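PDB 2PHP: uncharacterized protein MJ0236 from Methanocaldococcus jannaschii DSM 2661, which probably phosphorylates hydroxymethylpyrimidine and its phosphate and then forms thiamine phosphate, the last step being that of the C-terminal ThiN domain in this structure. Local coordinates for residues 28-33 against 55-60; 36-41 against 50-55. All coordinates share one frame; numbering follows the deposited sequence.

Interaction 1: 28-33 against 55-60; sequences TLIPEV and GRIIKN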
# COMPACT_ATOMS: atom_id res chain seq x y z
N THR B 28 -1.80 19.09 -4.25
CA THR B 28 -3.24 19.13 -4.02
C THR B 28 -3.98 19.28 -5.33
O THR B 28 -5.21 19.21 -5.38
CB THR B 28 -3.62 20.30 -3.08
OG1 THR B 28 -3.26 21.54 -3.71
CG2 THR B 28 -2.88 20.17 -1.75
N LEU B 29 -3.23 19.51 -6.40
CA LEU B 29 -3.83 19.67 -7.72
C LEU B 29 -4.23 18.31 -8.32
O LEU B 29 -3.87 17.97 -9.45
CB LEU B 29 -2.85 20.41 -8.64
CG LEU B 29 -2.65 21.91 -8.35
CD1 LEU B 29 -1.57 22.50 -9.27
CD2 LEU B 29 -3.95 22.65 -8.57
N ILE B 30 -5.00 17.55 -7.55
CA ILE B 30 -5.47 16.22 -7.96
C ILE B 30 -6.90 16.25 -8.47
O ILE B 30 -7.83 16.61 -7.74
CB ILE B 30 -5.39 15.21 -6.80
CG1 ILE B 30 -3.95 15.13 -6.28
CG2 ILE B 30 -5.86 13.81 -7.27
CD1 ILE B 30 -3.82 14.45 -4.95
N PRO B 31 -7.11 15.86 -9.74
CA PRO B 31 -8.46 15.86 -10.30
C PRO B 31 -9.28 14.72 -9.71
O PRO B 31 -8.73 13.82 -9.06
CB PRO B 31 -8.21 15.67 -11.79
CG PRO B 31 -7.01 14.78 -11.80
CD PRO B 31 -6.12 15.37 -10.72
N GLU B 32 -10.59 14.75 -9.93
CA GLU B 32 -11.48 13.72 -9.41
C GLU B 32 -11.17 12.36 -9.98
O GLU B 32 -11.39 11.34 -9.33
CB GLU B 32 -12.94 14.08 -9.67
CG GLU B 32 -13.45 15.15 -8.74
CD GLU B 32 -13.15 14.81 -7.29
OE1 GLU B 32 -13.66 13.78 -6.81
OE2 GLU B 32 -12.40 15.58 -6.64
N VAL B 33 -10.65 12.33 -11.21
CA VAL B 33 -10.32 11.05 -11.83
C VAL B 33 -8.91 10.60 -11.47
O VAL B 33 -8.45 9.55 -11.93
CB VAL B 33 -10.46 11.11 -13.36
CG1 VAL B 33 -11.91 11.36 -13.72
CG2 VAL B 33 -9.56 12.19 -13.94
N GLY B 55 -1.97 2.17 -11.33
CA GLY B 55 -3.09 2.74 -10.61
C GLY B 55 -3.11 4.21 -10.97
O GLY B 55 -3.05 4.56 -12.15
N ARG B 56 -3.17 5.08 -9.97
CA ARG B 56 -3.17 6.52 -10.18
C ARG B 56 -2.86 7.23 -8.88
O ARG B 56 -2.75 6.59 -7.84
CB ARG B 56 -4.52 7.01 -10.72
CG ARG B 56 -4.56 7.05 -12.26
CD ARG B 56 -5.67 7.94 -12.79
NE ARG B 56 -5.51 8.17 -14.22
CZ ARG B 56 -6.20 9.07 -14.93
NH1 ARG B 56 -7.11 9.82 -14.34
NH2 ARG B 56 -5.94 9.22 -16.22
N ILE B 57 -2.70 8.55 -8.94
CA ILE B 57 -2.44 9.32 -7.74
C ILE B 57 -3.80 9.88 -7.34
O ILE B 57 -4.44 10.56 -8.14
CB ILE B 57 -1.45 10.47 -8.01
CG1 ILE B 57 -0.13 9.87 -8.48
CG2 ILE B 57 -1.26 11.30 -6.75
CD1 ILE B 57 0.84 10.87 -9.04
N ILE B 58 -4.25 9.56 -6.13
CA ILE B 58 -5.55 10.02 -5.67
C ILE B 58 -5.51 10.71 -4.32
O ILE B 58 -4.56 10.57 -3.55
CB ILE B 58 -6.57 8.85 -5.59
CG1 ILE B 58 -6.14 7.85 -4.52
CG2 ILE B 58 -6.67 8.14 -6.95
CD1 ILE B 58 -7.18 6.74 -4.27
N LYS B 59 -6.57 11.46 -4.03
CA LYS B 59 -6.64 12.19 -2.77
C LYS B 59 -6.85 11.29 -1.57
O LYS B 59 -7.54 10.28 -1.66
CB LYS B 59 -7.78 13.23 -2.80
CG LYS B 59 -7.48 14.45 -3.66
CD LYS B 59 -8.60 15.49 -3.58
CE LYS B 59 -8.25 16.75 -4.39
NZ LYS B 59 -9.30 17.80 -4.31
N ASN B 60 -6.21 11.65 -0.46
CA ASN B 60 -6.39 10.92 0.79
C ASN B 60 -7.30 11.90 1.52
O ASN B 60 -6.86 12.97 1.94
CB ASN B 60 -5.07 10.79 1.55
CG ASN B 60 -5.24 10.11 2.90
OD1 ASN B 60 -6.31 10.19 3.51
ND2 ASN B 60 -4.19 9.45 3.38
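The guanidinium of Arg56 meets the backbone carbonyl of Val33 at its edge. Val33 O lies close to the guanidinium plane, 13° out of it, and takes a hydrogen bond from Arg56 NH1 at 2.8 Å. The carbonyl is not met on a lone pair: NH1 sits well above its plane. Val33 CG2 also packs on Arg56 NH1, at 3.4 Å, and the two side chains run side by side in the same direction. The Arg56 chain is extended from CG to NE, which carries the guanidinium out to Val33.

Ile30 carries most of the rest of the contact. Its CG2 lies 3.7 Å from Ile57 O, and its CD1 4.4 Å from Ile57 CG2. Lys59 slides past Ile30 in the opposite direction, with Lys59 CG 3.8 Å from Ile30 CB and Lys59 CE 3.4 Å from Ile30 O. Lys59 NZ stays 4.5 Å from Glu32 OE2, too far for a salt bridge.

The contact sets the loop between helix 8-22 and strand 37-40 against strand 57-59. That strand pairs with strand 65-67, whose Phe65 touches both Ile30 and Ile57. Leu29 packs on helix 167-185, and Val33 meets Val33 of the second subunit.

Interaction 2: 36-41 against 50-55; sequences NIAESL and VAALTG
Asn36 holds its CG anti to the backbone N (chi1 -159°), which turns the amide toward the backbone of Leu53. Leu53 keeps its own CG anti to the carbonyl carbon (chi1 -66°), which brings that CG beside Asn36 OD1, and its side chain crosses that of Asn36 at a slant. The amide then grips one residue twice. Leu53 N donates to Asn36 OD1 at 3.1 Å, in the carbonyl plane and on a lone pair. Asn36 ND2 donates to Leu53 O at 3.2 Å, somewhat tilted from both planes. Asn36 OD1 also accepts a bond from Ile37 N at 2.7 Å, so two backbone N-H groups and one carbonyl fix the rotation of this buried amide. With an alanine here, the N-H groups of Ile37 and Leu53 and the carbonyl of Leu53 would probably lose these side-chain mates, and a gap would be left beside Leu53 CB.

Beyond this point the two strands form an antiparallel hairpin. Glu39 and Ala51 are a hydrogen-bonded pair, with Glu39 N to Ala51 O at 3.0 Å and Ala51 N to Glu39 O at 2.9 Å. On one face the side chains of the two strands touch. Ala38 CB lies 3.6 Å from Ala52 CB and 3.8 Å from Val50 CG1. Val50 CG2 touches Ser40 CB at 3.8 Å.

The hairpin is part of the mixed central sheet, with strand 95-100 beside strand 37-40 and strand 71-73 beside strand 50-53. Glu39 forms a salt bridge with Arg94 and accepts a bond from Ala167 N. The face with Ala38, Ser40 and Val50 is covered by helix 77-87. The face with Glu39 and Ala51 packs on helix 8-22.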
# COMPACT_ATOMS: atom_id res chain seq x y z
N ASN B 36 -1.92 10.80 -13.21
CA ASN B 36 -0.96 9.76 -13.55
C ASN B 36 0.20 10.48 -14.22
O ASN B 36 0.04 11.60 -14.71
CB ASN B 36 -1.56 8.71 -14.50
CG ASN B 36 -0.78 7.39 -14.47
OD1 ASN B 36 0.35 7.32 -13.97
ND2 ASN B 36 -1.39 6.34 -15.01
N ILE B 37 1.36 9.85 -14.22
CA ILE B 37 2.53 10.45 -14.85
C ILE B 37 3.13 9.36 -15.74
O ILE B 37 3.26 8.20 -15.32
CB ILE B 37 3.55 10.96 -13.80
CG1 ILE B 37 4.71 11.68 -14.51
CG2 ILE B 37 4.04 9.82 -12.94
CD1 ILE B 37 5.57 12.51 -13.59
N ALA B 38 3.47 9.74 -16.97
CA ALA B 38 4.01 8.81 -17.94
C ALA B 38 5.21 9.36 -18.70
O ALA B 38 5.39 10.57 -18.85
CB ALA B 38 2.92 8.42 -18.94
N GLU B 39 6.03 8.44 -19.20
CA GLU B 39 7.21 8.80 -19.97
C GLU B 39 7.43 7.70 -21.00
O GLU B 39 7.26 6.51 -20.70
CB GLU B 39 8.43 8.94 -19.07
CG GLU B 39 9.64 9.57 -19.78
CD GLU B 39 10.85 9.72 -18.86
OE1 GLU B 39 10.71 10.32 -17.77
OE2 GLU B 39 11.95 9.24 -19.24
N SER B 40 7.82 8.11 -22.20
CA SER B 40 8.05 7.16 -23.27
C SER B 40 9.51 7.07 -23.67
O SER B 40 10.34 7.91 -23.29
CB SER B 40 7.28 7.57 -24.52
OG SER B 40 7.90 8.69 -25.12
N LEU B 41 9.80 6.03 -24.44
CA LEU B 41 11.13 5.84 -24.99
C LEU B 41 11.13 6.82 -26.16
O LEU B 41 10.06 7.31 -26.58
CB LEU B 41 11.27 4.42 -25.53
CG LEU B 41 11.41 3.25 -24.55
CD1 LEU B 41 11.16 1.93 -25.30
CD2 LEU B 41 12.80 3.28 -23.93
N VAL B 50 5.34 3.27 -23.65
CA VAL B 50 5.12 4.30 -22.63
C VAL B 50 4.90 3.69 -21.25
O VAL B 50 4.09 2.78 -21.10
CB VAL B 50 3.88 5.16 -22.97
CG1 VAL B 50 3.73 6.29 -21.95
CG2 VAL B 50 3.99 5.70 -24.38
N ALA B 51 5.63 4.18 -20.25
CA ALA B 51 5.47 3.66 -18.88
C ALA B 51 4.75 4.65 -17.96
O ALA B 51 4.89 5.87 -18.11
CB ALA B 51 6.82 3.30 -18.29
N ALA B 52 4.00 4.11 -17.01
CA ALA B 52 3.25 4.92 -16.05
C ALA B 52 2.68 4.06 -14.92
O ALA B 52 2.90 2.86 -14.89
CB ALA B 52 2.13 5.65 -16.76
N LEU B 53 1.95 4.68 -13.99
CA LEU B 53 1.36 3.95 -12.87
C LEU B 53 0.24 3.03 -13.33
O LEU B 53 -0.53 3.40 -14.19
CB LEU B 53 0.81 4.91 -11.81
CG LEU B 53 1.86 5.75 -11.08
CD1 LEU B 53 1.19 6.77 -10.18
CD2 LEU B 53 2.76 4.84 -10.28
N THR B 54 0.18 1.84 -12.75
CA THR B 54 -0.87 0.88 -13.08
C THR B 54 -2.15 1.36 -12.38
O THR B 54 -3.25 1.01 -12.77
CB THR B 54 -0.49 -0.54 -12.61
OG1 THR B 54 -0.02 -0.49 -11.26
CG2 THR B 54 0.62 -1.11 -13.50
N GLY B 55 -1.97 2.17 -11.33
CA GLY B 55 -3.09 2.74 -10.61
C GLY B 55 -3.11 4.21 -10.97
O GLY B 55 -3.05 4.56 -12.15

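Interactions 1 and 2 share Gly55, where the chain leaves strand 50-53 of the central sheet and heads for strand 57-59 of the small two-stranded sheet. Their centres are about 15 Å apart, yet they touch: Arg56 NE packs on Asn36 CB at 4.0 Å. Asn98 of strand 95-100 lies at the same junction, since its side chain bonds Asn36 N and touches Arg56. Both contacts border the second subunit. In interaction 1, Val33 and Ile58 pack against it; in interaction 2, Thr54 bonds Tyr66 of that subunit. Both belong to the ThiN domain, the thiamine-phosphate synthase part of the protein.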